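Local coordinates for protein Ton_1535 (Thermococcus onnurineus, PDB 3ZPJ) that is of unknown function and folds into an alpha-solenoid of stacked helices, the normal winding of which is interrupted by a left-handed helical turn, at residues V41-Y44 with P49-W52; L120-A125 with E166-T171; M254-N259 with L290-N295; V281-I286 with L300-E305. One frame throughout, in Å; residues are numbered along the deposited sequence.

In the fold
Along this all-helical solenoid contacts 1 and 2 come in series before the other two, whose segments interleave, and no ligand or active site is known to tie them together. Contact 1 closes the loop between helices 29-45 and 53-66 near the N-terminal end, while contact 2, about 24 Å away between centres, joins helices 110-126 and 151-170 near the middle of the chain. Contacts 3 and 4 belong to the C-terminal part and share helix 280-293; their centres lie about 17 Å apart, and they touch where Leu290 CD1 packs 3.6 Å from Phe302 CD2. Contact 1 lies about 45 Å from contact 3 and 48 Å from contact 4, centre to centre.

Contact 1 of 4, residues V41-Y44 with P49-W52; sequences VTIY and PMEW
Apolar packing carries most of the meeting between Ile43 and Tyr44, in the last turns of helix 29-45, and the loop residues Pro49, Met50 and Trp52. Ile43 points toward the loop and uses both of its branches. CG2, anti to the backbone N, rests 3.7 Å from Pro49 O and also reaches the ring atom CD of that proline, whereas CD1 at the tip of the other branch lies 4.3 Å from CB of Trp52. The second group of contacts belongs to sulfur and methyl. Met50 bends at chi2 (-78°), which swings its thioether back across Tyr44; SD sits 5.3 Å from the centroid of the Tyr44 ring, an oblique Met-aromatic contact. Beyond it, the methyl CE comes 4.0 Å from Tyr44 CD1 and 3.2 Å from Tyr44 O, so the end of the methionine touches both the ring and the backbone. No hydrogen bond crosses between 41-44 and 49-52. Within the loop, Trp52 N donates to Pro49 O over 3.1 Å, drawing the chain into a turn just before the next helix. Tyr16 of helix 16-22 stacks on the Trp52 ring and also touches Ile43 and Pro49, while Ile53 packs on Ile43 and Tyr44. This is the short inter-helix connection of an alpha-solenoid, a loop folded back on the helix it leaves by apolar side chains at the surface.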
loop_
_atom_site.group_PDB
_atom_site.type_symbol
_atom_site.label_atom_id
_atom_site.label_comp_id
_atom_site.label_asym_id
_atom_site.label_seq_id
_atom_site.Cartn_x
_atom_site.Cartn_y
_atom_site.Cartn_z
ATOM N N VAL A 41 -2.168 19.338 10.735
ATOM C CA VAL A 41 -1.980 17.897 10.824
ATOM C C VAL A 41 -0.948 17.518 11.901
ATOM O O VAL A 41 -1.223 16.664 12.747
ATOM C CB VAL A 41 -1.660 17.275 9.438
ATOM C CG1 VAL A 41 -1.158 15.852 9.569
ATOM C CG2 VAL A 41 -2.902 17.310 8.542
ATOM N N THR A 42 0.213 18.171 11.905
ATOM C CA THR A 42 1.217 17.869 12.926
ATOM C C THR A 42 0.711 18.182 14.335
ATOM O O THR A 42 1.003 17.442 15.264
ATOM C CB THR A 42 2.585 18.543 12.663
ATOM O OG1 THR A 42 2.420 19.964 12.600
ATOM C CG2 THR A 42 3.191 18.029 11.355
ATOM N N ILE A 43 -0.060 19.256 14.495
ATOM C CA ILE A 43 -0.689 19.537 15.787
ATOM C C ILE A 43 -1.633 18.409 16.209
ATOM O O ILE A 43 -1.553 17.897 17.326
ATOM C CB ILE A 43 -1.497 20.831 15.764
ATOM C CG1 ILE A 43 -0.577 22.047 15.667
ATOM C CG2 ILE A 43 -2.370 20.935 17.016
ATOM C CD1 ILE A 43 -1.340 23.366 15.728
ATOM N N TYR A 44 -2.528 18.033 15.303
ATOM C CA TYR A 44 -3.503 16.984 15.565
ATOM C C TYR A 44 -2.805 15.686 15.953
ATOM O O TYR A 44 -3.269 14.957 16.833
ATOM C CB TYR A 44 -4.376 16.765 14.324
ATOM C CG TYR A 44 -5.467 15.733 14.487
ATOM C CD1 TYR A 44 -6.636 16.033 15.179
ATOM C CD2 TYR A 44 -5.337 14.466 13.936
ATOM C CE1 TYR A 44 -7.638 15.097 15.329
ATOM C CE2 TYR A 44 -6.337 13.520 14.080
ATOM C CZ TYR A 44 -7.483 13.841 14.779
ATOM O OH TYR A 44 -8.478 12.905 14.925
ATOM N N PRO A 49 -1.293 22.275 20.496
ATOM C CA PRO A 49 -2.462 23.045 20.945
ATOM C C PRO A 49 -3.641 22.919 19.987
ATOM O O PRO A 49 -3.734 23.674 19.018
ATOM C CB PRO A 49 -1.947 24.487 20.966
ATOM C CG PRO A 49 -0.853 24.509 19.972
ATOM C CD PRO A 49 -0.208 23.145 20.014
ATOM N N MET A 50 -4.540 21.980 20.271
ATOM C CA MET A 50 -5.650 21.686 19.376
ATOM C C MET A 50 -6.556 22.900 19.105
ATOM O O MET A 50 -7.256 22.937 18.096
ATOM C CB MET A 50 -6.467 20.503 19.905
ATOM C CG MET A 50 -5.716 19.179 19.959
ATOM S SD MET A 50 -5.572 18.382 18.354
ATOM C CE MET A 50 -5.109 16.720 18.830
ATOM N N GLU A 51 -6.523 23.902 19.982
ATOM C CA GLU A 51 -7.414 25.052 19.842
ATOM C C GLU A 51 -6.980 26.055 18.766
ATOM O O GLU A 51 -7.634 27.073 18.561
ATOM C CB GLU A 51 -7.616 25.761 21.187
ATOM C CG GLU A 51 -6.441 26.617 21.641
ATOM C CD GLU A 51 -5.295 25.804 22.230
ATOM O OE1 GLU A 51 -5.381 24.556 22.242
ATOM O OE2 GLU A 51 -4.305 26.421 22.684
ATOM N N TRP A 52 -5.877 25.770 18.086
ATOM C CA TRP A 52 -5.450 26.585 16.947
ATOM C C TRP A 52 -6.079 26.086 15.636
ATOM O O TRP A 52 -6.244 26.854 14.685
ATOM C CB TRP A 52 -3.915 26.610 16.816
ATOM C CG TRP A 52 -3.215 27.698 17.626
ATOM C CD1 TRP A 52 -2.467 27.529 18.767
ATOM C CD2 TRP A 52 -3.211 29.111 17.353
ATOM N NE1 TRP A 52 -2.007 28.749 19.214
ATOM C CE2 TRP A 52 -2.444 29.731 18.363
ATOM C CE3 TRP A 52 -3.781 29.909 16.356
ATOM C CZ2 TRP A 52 -2.237 31.102 18.400
ATOM C CZ3 TRP A 52 -3.577 31.277 16.402
ATOM C CH2 TRP A 52 -2.813 31.858 17.414
#

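Contact 2 of 4, residues L120-A125 with E166-T171; sequences LAYHLA and EKAGDT
Tyr122 reaches from helix 110-126 to Lys167 and Ala168 on helix 151-170, across two segments that run nearly parallel, their axes 9.4 Å apart and 5° from the same direction. From CB the tyrosine is carried outward by a chi1 of 166°, which sets CG anti to the backbone N and brings the ring alongside the other helix. CD1 lies 4.1 Å from Ala168 N, which sits at the ring edge near its plane, and 4.4 Å from Ala168 CB. CE1 goes further and meets Lys167 CG at 3.4 Å, the lysine chain approaching the ring obliquely. CZ lies near the same methylene, and at the tip OH has CE and NZ of Lys167 beside it, NZ 3.5 Å away. With an alanine in place of Tyr122, Lys167 would probably lose the ring that its methylenes lie against and be freer to turn. Deeper between the helices, Ala125 CB meets Ala168 CB at 3.8 Å, two small side chains, consistent with the short distance between the helices. Thr171 OG1 folds back to Ala168 O at 2.8 Å, in the carbonyl plane on a lone pair, and Thr171 N donates to the same oxygen. No hydrogen bond crosses the contact: its chemistry is apolar and van der Waals, with the lysine contributing mainly its aliphatic chain.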
loop_
_atom_site.group_PDB
_atom_site.type_symbol
_atom_site.label_atom_id
_atom_site.label_comp_id
_atom_site.label_asym_id
_atom_site.label_seq_id
_atom_site.Cartn_x
_atom_site.Cartn_y
_atom_site.Cartn_z
ATOM N N LEU A 120 -6.788 14.875 -7.023
ATOM C CA LEU A 120 -7.929 14.738 -6.145
ATOM C C LEU A 120 -8.110 13.279 -5.754
ATOM O O LEU A 120 -8.382 12.967 -4.600
ATOM C CB LEU A 120 -9.150 15.272 -6.872
ATOM C CG LEU A 120 -10.610 14.966 -6.550
ATOM C CD1 LEU A 120 -10.916 14.954 -5.081
ATOM C CD2 LEU A 120 -11.449 16.041 -7.262
ATOM N N ALA A 121 -7.951 12.384 -6.719
ATOM C CA ALA A 121 -7.973 10.962 -6.414
ATOM C C ALA A 121 -6.863 10.615 -5.418
ATOM O O ALA A 121 -7.052 9.801 -4.515
ATOM C CB ALA A 121 -7.811 10.150 -7.680
ATOM N N TYR A 122 -5.694 11.224 -5.589
ATOM C CA TYR A 122 -4.590 10.936 -4.689
ATOM C C TYR A 122 -4.956 11.390 -3.288
ATOM O O TYR A 122 -4.679 10.670 -2.313
ATOM C CB TYR A 122 -3.296 11.600 -5.153
ATOM C CG TYR A 122 -2.216 11.611 -4.096
ATOM C CD1 TYR A 122 -1.452 10.478 -3.854
ATOM C CD2 TYR A 122 -1.967 12.746 -3.332
ATOM C CE1 TYR A 122 -0.473 10.469 -2.891
ATOM C CE2 TYR A 122 -0.996 12.740 -2.351
ATOM C CZ TYR A 122 -0.242 11.600 -2.147
ATOM O OH TYR A 122 0.746 11.584 -1.188
ATOM N N HIS A 123 -5.609 12.559 -3.184
ATOM C CA HIS A 123 -6.047 13.047 -1.871
ATOM C C HIS A 123 -7.131 12.180 -1.239
ATOM O O HIS A 123 -7.117 11.943 -0.024
ATOM C CB HIS A 123 -6.396 14.532 -1.894
ATOM C CG HIS A 123 -5.188 15.399 -2.027
ATOM N ND1 HIS A 123 -4.394 15.732 -0.950
ATOM C CD2 HIS A 123 -4.598 15.950 -3.113
ATOM C CE1 HIS A 123 -3.378 16.465 -1.368
ATOM N NE2 HIS A 123 -3.477 16.613 -2.673
ATOM N N LEU A 124 -8.026 11.652 -2.066
ATOM C CA LEU A 124 -9.021 10.715 -1.577
ATOM C C LEU A 124 -8.353 9.481 -0.959
ATOM O O LEU A 124 -8.832 8.935 0.034
ATOM C CB LEU A 124 -9.952 10.297 -2.709
ATOM C CG LEU A 124 -11.076 11.278 -3.036
ATOM C CD1 LEU A 124 -11.686 10.896 -4.372
ATOM C CD2 LEU A 124 -12.142 11.269 -1.917
ATOM N N ALA A 125 -7.245 9.047 -1.544
ATOM C CA ALA A 125 -6.528 7.880 -1.013
ATOM C C ALA A 125 -5.828 8.210 0.290
ATOM O O ALA A 125 -5.919 7.448 1.243
ATOM C CB ALA A 125 -5.534 7.333 -2.021
ATOM N N GLU A 166 0.672 4.945 -8.162
ATOM C CA GLU A 166 1.754 4.292 -7.442
ATOM C C GLU A 166 1.964 4.869 -6.051
ATOM O O GLU A 166 2.116 4.123 -5.081
ATOM C CB GLU A 166 3.061 4.311 -8.246
ATOM C CG GLU A 166 4.181 3.507 -7.575
ATOM C CD GLU A 166 5.537 3.662 -8.246
ATOM O OE1 GLU A 166 5.658 4.477 -9.188
ATOM O OE2 GLU A 166 6.489 2.965 -7.821
ATOM N N LYS A 167 1.944 6.193 -5.939
ATOM C CA LYS A 167 2.178 6.821 -4.642
ATOM C C LYS A 167 0.999 6.575 -3.688
ATOM O O LYS A 167 1.191 6.395 -2.488
ATOM C CB LYS A 167 2.493 8.315 -4.788
ATOM C CG LYS A 167 2.548 9.094 -3.468
ATOM C CD LYS A 167 3.950 9.223 -2.943
ATOM C CE LYS A 167 4.000 10.077 -1.664
ATOM N NZ LYS A 167 4.191 11.546 -1.873
ATOM N N ALA A 168 -0.209 6.544 -4.229
ATOM C CA ALA A 168 -1.383 6.200 -3.435
ATOM C C ALA A 168 -1.211 4.798 -2.873
ATOM O O ALA A 168 -1.340 4.571 -1.669
ATOM C CB ALA A 168 -2.643 6.277 -4.291
ATOM N N GLY A 169 -0.907 3.864 -3.767
ATOM C CA GLY A 169 -0.591 2.509 -3.363
ATOM C C GLY A 169 0.417 2.443 -2.226
ATOM O O GLY A 169 0.178 1.777 -1.218
ATOM N N ASP A 170 1.535 3.147 -2.377
ATOM C CA ASP A 170 2.571 3.166 -1.358
ATOM C C ASP A 170 2.067 3.629 0.012
ATOM O O ASP A 170 2.675 3.309 1.037
ATOM C CB ASP A 170 3.740 4.056 -1.783
ATOM C CG ASP A 170 4.589 3.426 -2.872
ATOM O OD1 ASP A 170 4.549 2.184 -3.050
ATOM O OD2 ASP A 170 5.298 4.187 -3.551
ATOM N N THR A 171 0.971 4.380 0.046
ATOM C CA THR A 171 0.507 4.900 1.330
ATOM C C THR A 171 -0.541 4.003 1.942
ATOM O O THR A 171 -1.014 4.284 3.033
ATOM C CB THR A 171 -0.083 6.340 1.238
ATOM O OG1 THR A 171 -1.315 6.309 0.511
ATOM C CG2 THR A 171 0.895 7.294 0.545
#

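Contact 3 of 4, residues M254-N259 with L290-N295; sequences MKRVNN and LTELGN
Polar bonds between two helix ends make this contact: Lys255 and Arg256, closing helix 240-256, reach Leu293 and Glu292, closing helix 280-293. Lys255 extends straight from its backbone until chi4 turns NZ aside to donate to Leu293 O over 3.0 Å, from above the carbonyl plane (49° out of it). On the way CE passes 3.6 Å from Glu292 O, and CD lies 4.3 Å from Leu293 CD2. The charged end thus meets a carbonyl of a helix C-terminus, where the helix dipole probably favours a positive group. An alanine in place of Lys255 would probably leave Leu293 O without this donor and Leu293 without the methylenes beside it. Arg256 and Glu292 form a salt bridge through a single pair, NH2 to OE1 at 2.9 Å. The two planes are nearly parallel, 15° apart, but offset, so the bond is bent, 133° at the hydrogen, and OE1 is met from above the carboxylate plane. Both helices finish in a Schellman motif, with Asn258 and Gly294 at positive phi; a CB on Gly294 would collide with the preceding carbonyl oxygen and come 3.6 Å from Lys255 NZ. Tyr262 of helix 262-271 takes a second bond from Lys255 NZ and touches Leu293, which also packs on Leu248, Ala251 and Leu252 of helix 240-256; Leu290 touches Arg298 and Ala299 of helix 296-303.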
loop_
_atom_site.group_PDB
_atom_site.type_symbol
_atom_site.label_atom_id
_atom_site.label_comp_id
_atom_site.label_asym_id
_atom_site.label_seq_id
_atom_site.Cartn_x
_atom_site.Cartn_y
_atom_site.Cartn_z
ATOM N N MET A 254 12.471 -11.830 2.038
ATOM C CA MET A 254 13.919 -11.793 2.110
ATOM C C MET A 254 14.488 -12.902 1.228
ATOM O O MET A 254 15.527 -12.732 0.577
ATOM C CB MET A 254 14.384 -11.932 3.568
ATOM C CG MET A 254 13.833 -10.843 4.476
ATOM S SD MET A 254 14.373 -10.961 6.170
ATOM C CE MET A 254 16.103 -10.833 5.881
ATOM N N LYS A 255 13.796 -14.036 1.205
ATOM C CA LYS A 255 14.273 -15.201 0.472
ATOM C C LYS A 255 14.243 -14.894 -1.010
ATOM O O LYS A 255 15.104 -15.331 -1.754
ATOM C CB LYS A 255 13.398 -16.411 0.767
ATOM C CG LYS A 255 13.848 -17.726 0.127
ATOM C CD LYS A 255 12.745 -18.759 0.309
ATOM C CE LYS A 255 12.836 -19.894 -0.711
ATOM N NZ LYS A 255 13.942 -20.845 -0.376
ATOM N N ARG A 256 13.253 -14.116 -1.425
ATOM C CA ARG A 256 13.040 -13.836 -2.830
ATOM C C ARG A 256 13.941 -12.721 -3.387
ATOM O O ARG A 256 14.190 -12.660 -4.592
ATOM C CB ARG A 256 11.560 -13.559 -3.060
ATOM C CG ARG A 256 10.756 -14.821 -2.788
ATOM C CD ARG A 256 9.257 -14.640 -2.905
ATOM N NE ARG A 256 8.584 -15.940 -2.886
ATOM C CZ ARG A 256 7.266 -16.098 -2.819
ATOM N NH1 ARG A 256 6.473 -15.037 -2.756
ATOM N NH2 ARG A 256 6.738 -17.316 -2.815
ATOM N N VAL A 257 14.433 -11.852 -2.510
ATOM C CA VAL A 257 15.465 -10.905 -2.901
ATOM C C VAL A 257 16.858 -11.460 -2.556
ATOM O O VAL A 257 17.830 -10.733 -2.397
ATOM C CB VAL A 257 15.223 -9.507 -2.292
ATOM C CG1 VAL A 257 13.841 -9.020 -2.670
ATOM C CG2 VAL A 257 15.363 -9.533 -0.768
ATOM N N ASN A 258 16.934 -12.774 -2.450
ATOM C CA ASN A 258 18.209 -13.447 -2.288
ATOM C C ASN A 258 19.001 -12.980 -1.078
ATOM O O ASN A 258 20.219 -12.860 -1.137
ATOM C CB ASN A 258 19.020 -13.324 -3.577
ATOM C CG ASN A 258 18.256 -13.848 -4.766
ATOM O OD1 ASN A 258 17.721 -14.960 -4.728
ATOM N ND2 ASN A 258 18.149 -13.037 -5.810
ATOM N N ASN A 259 18.298 -12.705 0.014
ATOM C CA ASN A 259 18.948 -12.407 1.283
ATOM C C ASN A 259 18.911 -13.661 2.159
ATOM O O ASN A 259 17.864 -14.019 2.690
ATOM C CB ASN A 259 18.230 -11.251 1.976
ATOM C CG ASN A 259 18.886 -10.849 3.285
ATOM O OD1 ASN A 259 19.671 -11.608 3.890
ATOM N ND2 ASN A 259 18.556 -9.648 3.742
ATOM N N LEU A 290 5.428 -21.937 4.937
ATOM C CA LEU A 290 6.583 -22.783 5.171
ATOM C C LEU A 290 6.981 -23.593 3.932
ATOM O O LEU A 290 8.168 -23.860 3.700
ATOM C CB LEU A 290 6.326 -23.698 6.361
ATOM C CG LEU A 290 6.264 -22.941 7.685
ATOM C CD1 LEU A 290 5.705 -23.822 8.777
ATOM C CD2 LEU A 290 7.649 -22.425 8.054
ATOM N N THR A 291 5.994 -23.983 3.131
ATOM C CA THR A 291 6.301 -24.670 1.890
ATOM C C THR A 291 7.047 -23.753 0.917
ATOM O O THR A 291 8.130 -24.102 0.451
ATOM C CB THR A 291 5.053 -25.254 1.236
ATOM O OG1 THR A 291 4.523 -26.276 2.085
ATOM C CG2 THR A 291 5.403 -25.872 -0.111
ATOM N N GLU A 292 6.492 -22.577 0.634
ATOM C CA GLU A 292 7.151 -21.633 -0.274
ATOM C C GLU A 292 8.521 -21.218 0.252
ATOM O O GLU A 292 9.421 -20.878 -0.509
ATOM C CB GLU A 292 6.267 -20.399 -0.536
ATOM C CG GLU A 292 4.895 -20.769 -1.086
ATOM C CD GLU A 292 3.988 -19.571 -1.369
ATOM O OE1 GLU A 292 4.475 -18.416 -1.384
ATOM O OE2 GLU A 292 2.772 -19.792 -1.577
ATOM N N LEU A 293 8.683 -21.260 1.565
ATOM C CA LEU A 293 9.973 -20.947 2.159
ATOM C C LEU A 293 10.990 -22.063 1.922
ATOM O O LEU A 293 12.191 -21.811 1.888
ATOM C CB LEU A 293 9.819 -20.694 3.658
ATOM C CG LEU A 293 9.320 -19.309 4.052
ATOM C CD1 LEU A 293 8.732 -19.324 5.469
ATOM C CD2 LEU A 293 10.451 -18.302 3.933
ATOM N N GLY A 294 10.506 -23.294 1.766
ATOM C CA GLY A 294 11.390 -24.435 1.619
ATOM C C GLY A 294 11.647 -25.177 2.915
ATOM O O GLY A 294 12.471 -26.087 2.961
ATOM N N ASN A 295 10.958 -24.791 3.983
ATOM C CA ASN A 295 11.049 -25.542 5.227
ATOM C C ASN A 295 9.993 -26.647 5.198
ATOM O O ASN A 295 8.931 -26.533 5.805
ATOM C CB ASN A 295 10.880 -24.626 6.448
ATOM C CG ASN A 295 11.267 -25.305 7.765
ATOM O OD1 ASN A 295 11.064 -26.512 7.956
ATOM N ND2 ASN A 295 11.821 -24.519 8.686
#

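Contact 4 of 4, residues V281-I286 with L300-E305; sequences VNVQHI and LKFAKE
Between 281-286 and 300-305, on helices 280-293 and 296-303, the nearest CA atoms are those of Val283 and Phe302, 6.0 Å apart, and no hydrogen bond links the two segments. Phe302 lies at the centre of the packing, its side chain directed toward the other helix. Ile286 sends its CG2 methyl squarely over one face of the ring: the carbon stands 3.6 Å from the centroid and 2° off the ring normal, a CH-pi contact with the six ring carbons at almost equal range. Ile286 presents that methyl because chi1 of -70° sets CG2 anti to the backbone N, leaving CG1 to run off another way. Val283 meets the same ring at its edge instead, with CG1 near the ring plane and 4.3 Å from CD1. The face and the edge of one phenylalanine thus receive two residues a helical turn apart, in the hairpin of consecutive helices from which an alpha-solenoid is built. CG1 of Val283 also lies 3.3 Å from Phe302 O. That carbonyl accepts Glu305 N at 2.8 Å, and Glu305 CB lies 4.2 Å from Val283 CG1. Around this pair, Phe278 touches both Val283 and Ile286, and Ile306 leans on Val283. Ala287 adds to the cover of Phe302, while Ile286 rests on Ile245 of helix 240-256 and Ala303 on Ile319 of helix 309-325.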
loop_
_atom_site.group_PDB
_atom_site.type_symbol
_atom_site.label_atom_id
_atom_site.label_comp_id
_atom_site.label_asym_id
_atom_site.label_seq_id
_atom_site.Cartn_x
_atom_site.Cartn_y
_atom_site.Cartn_z
ATOM N N VAL A 281 -7.559 -21.848 9.535
ATOM C CA VAL A 281 -7.074 -21.016 8.462
ATOM C C VAL A 281 -5.631 -20.564 8.740
ATOM O O VAL A 281 -4.799 -20.567 7.832
ATOM C CB VAL A 281 -8.017 -19.830 8.210
ATOM C CG1 VAL A 281 -7.337 -18.767 7.346
ATOM C CG2 VAL A 281 -9.310 -20.337 7.574
ATOM N N ASN A 282 -5.329 -20.204 9.987
ATOM C CA ASN A 282 -3.947 -19.894 10.366
ATOM C C ASN A 282 -3.023 -21.080 10.065
ATOM O O ASN A 282 -1.933 -20.913 9.508
ATOM C CB ASN A 282 -3.843 -19.503 11.847
ATOM C CG ASN A 282 -4.477 -18.149 12.147
ATOM O OD1 ASN A 282 -4.618 -17.310 11.256
ATOM N ND2 ASN A 282 -4.858 -17.932 13.407
ATOM N N VAL A 283 -3.485 -22.278 10.405
ATOM C CA VAL A 283 -2.736 -23.490 10.112
ATOM C C VAL A 283 -2.462 -23.646 8.618
ATOM O O VAL A 283 -1.323 -23.859 8.197
ATOM C CB VAL A 283 -3.488 -24.707 10.614
ATOM C CG1 VAL A 283 -2.733 -25.965 10.269
ATOM C CG2 VAL A 283 -3.707 -24.585 12.102
ATOM N N GLN A 284 -3.510 -23.521 7.815
ATOM C CA GLN A 284 -3.370 -23.590 6.367
ATOM C C GLN A 284 -2.388 -22.558 5.858
ATOM O O GLN A 284 -1.539 -22.844 5.015
ATOM C CB GLN A 284 -4.725 -23.381 5.709
ATOM C CG GLN A 284 -5.734 -24.427 6.129
ATOM C CD GLN A 284 -7.146 -24.028 5.804
ATOM O OE1 GLN A 284 -7.375 -23.133 4.990
ATOM N NE2 GLN A 284 -8.108 -24.684 6.439
ATOM N N HIS A 285 -2.505 -21.352 6.387
ATOM C CA HIS A 285 -1.689 -20.244 5.925
ATOM C C HIS A 285 -0.210 -20.491 6.241
ATOM O O HIS A 285 0.668 -20.293 5.391
ATOM C CB HIS A 285 -2.174 -18.938 6.565
ATOM C CG HIS A 285 -1.585 -17.709 5.943
ATOM N ND1 HIS A 285 -0.915 -17.736 4.740
ATOM C CD2 HIS A 285 -1.572 -16.420 6.359
ATOM C CE1 HIS A 285 -0.510 -16.512 4.439
ATOM N NE2 HIS A 285 -0.892 -15.699 5.405
ATOM N N ILE A 286 0.058 -20.933 7.466
ATOM C CA ILE A 286 1.426 -21.199 7.879
ATOM C C ILE A 286 2.030 -22.351 7.072
ATOM O O ILE A 286 3.212 -22.305 6.706
ATOM C CB ILE A 286 1.501 -21.452 9.389
ATOM C CG1 ILE A 286 1.239 -20.149 10.138
ATOM C CG2 ILE A 286 2.854 -22.008 9.784
ATOM C CD1 ILE A 286 0.935 -20.322 11.611
ATOM N N LEU A 300 5.256 -29.760 6.805
ATOM C CA LEU A 300 4.515 -31.001 6.948
ATOM C C LEU A 300 3.788 -31.070 8.288
ATOM O O LEU A 300 2.643 -31.536 8.349
ATOM C CB LEU A 300 5.424 -32.212 6.758
ATOM C CG LEU A 300 4.669 -33.526 6.591
ATOM C CD1 LEU A 300 3.741 -33.443 5.391
ATOM C CD2 LEU A 300 5.632 -34.701 6.453
ATOM N N LYS A 301 4.436 -30.608 9.357
ATOM C CA LYS A 301 3.796 -30.631 10.675
ATOM C C LYS A 301 2.483 -29.876 10.602
ATOM O O LYS A 301 1.449 -30.350 11.078
ATOM C CB LYS A 301 4.655 -29.960 11.742
ATOM C CG LYS A 301 6.000 -30.574 12.022
ATOM C CD LYS A 301 6.766 -29.651 12.970
ATOM C CE LYS A 301 8.135 -30.195 13.287
ATOM N NZ LYS A 301 8.043 -31.624 13.672
ATOM N N PHE A 302 2.526 -28.689 10.000
ATOM C CA PHE A 302 1.319 -27.884 9.881
ATOM C C PHE A 302 0.266 -28.485 8.954
ATOM O O PHE A 302 -0.892 -28.607 9.348
ATOM C CB PHE A 302 1.657 -26.439 9.525
ATOM C CG PHE A 302 2.149 -25.656 10.696
ATOM C CD1 PHE A 302 1.255 -25.059 11.564
ATOM C CD2 PHE A 302 3.496 -25.559 10.961
ATOM C CE1 PHE A 302 1.697 -24.357 12.663
ATOM C CE2 PHE A 302 3.941 -24.857 12.051
ATOM C CZ PHE A 302 3.039 -24.257 12.907
ATOM N N ALA A 303 0.674 -28.896 7.758
ATOM C CA ALA A 303 -0.245 -29.505 6.809
ATOM C C ALA A 303 -1.054 -30.656 7.422
ATOM O O ALA A 303 -2.259 -30.771 7.184
ATOM C CB ALA A 303 0.506 -29.974 5.576
ATOM N N LYS A 304 -0.407 -31.493 8.226
ATOM C CA LYS A 304 -1.108 -32.617 8.833
ATOM C C LYS A 304 -2.143 -32.207 9.896
ATOM O O LYS A 304 -2.932 -33.038 10.346
ATOM C CB LYS A 304 -0.113 -33.636 9.402
ATOM C CG LYS A 304 0.879 -34.147 8.374
ATOM C CD LYS A 304 1.398 -35.531 8.729
ATOM C CE LYS A 304 2.873 -35.498 9.083
ATOM N NZ LYS A 304 3.544 -36.784 8.759
ATOM N N GLU A 305 -2.150 -30.933 10.289
ATOM C CA GLU A 305 -3.096 -30.467 11.305
ATOM C C GLU A 305 -4.252 -29.692 10.708
ATOM O O GLU A 305 -5.158 -29.285 11.432
ATOM C CB GLU A 305 -2.397 -29.612 12.372
ATOM C CG GLU A 305 -1.602 -30.404 13.403
ATOM C CD GLU A 305 -2.485 -31.152 14.401
ATOM O OE1 GLU A 305 -3.096 -30.493 15.277
ATOM O OE2 GLU A 305 -2.559 -32.398 14.316
#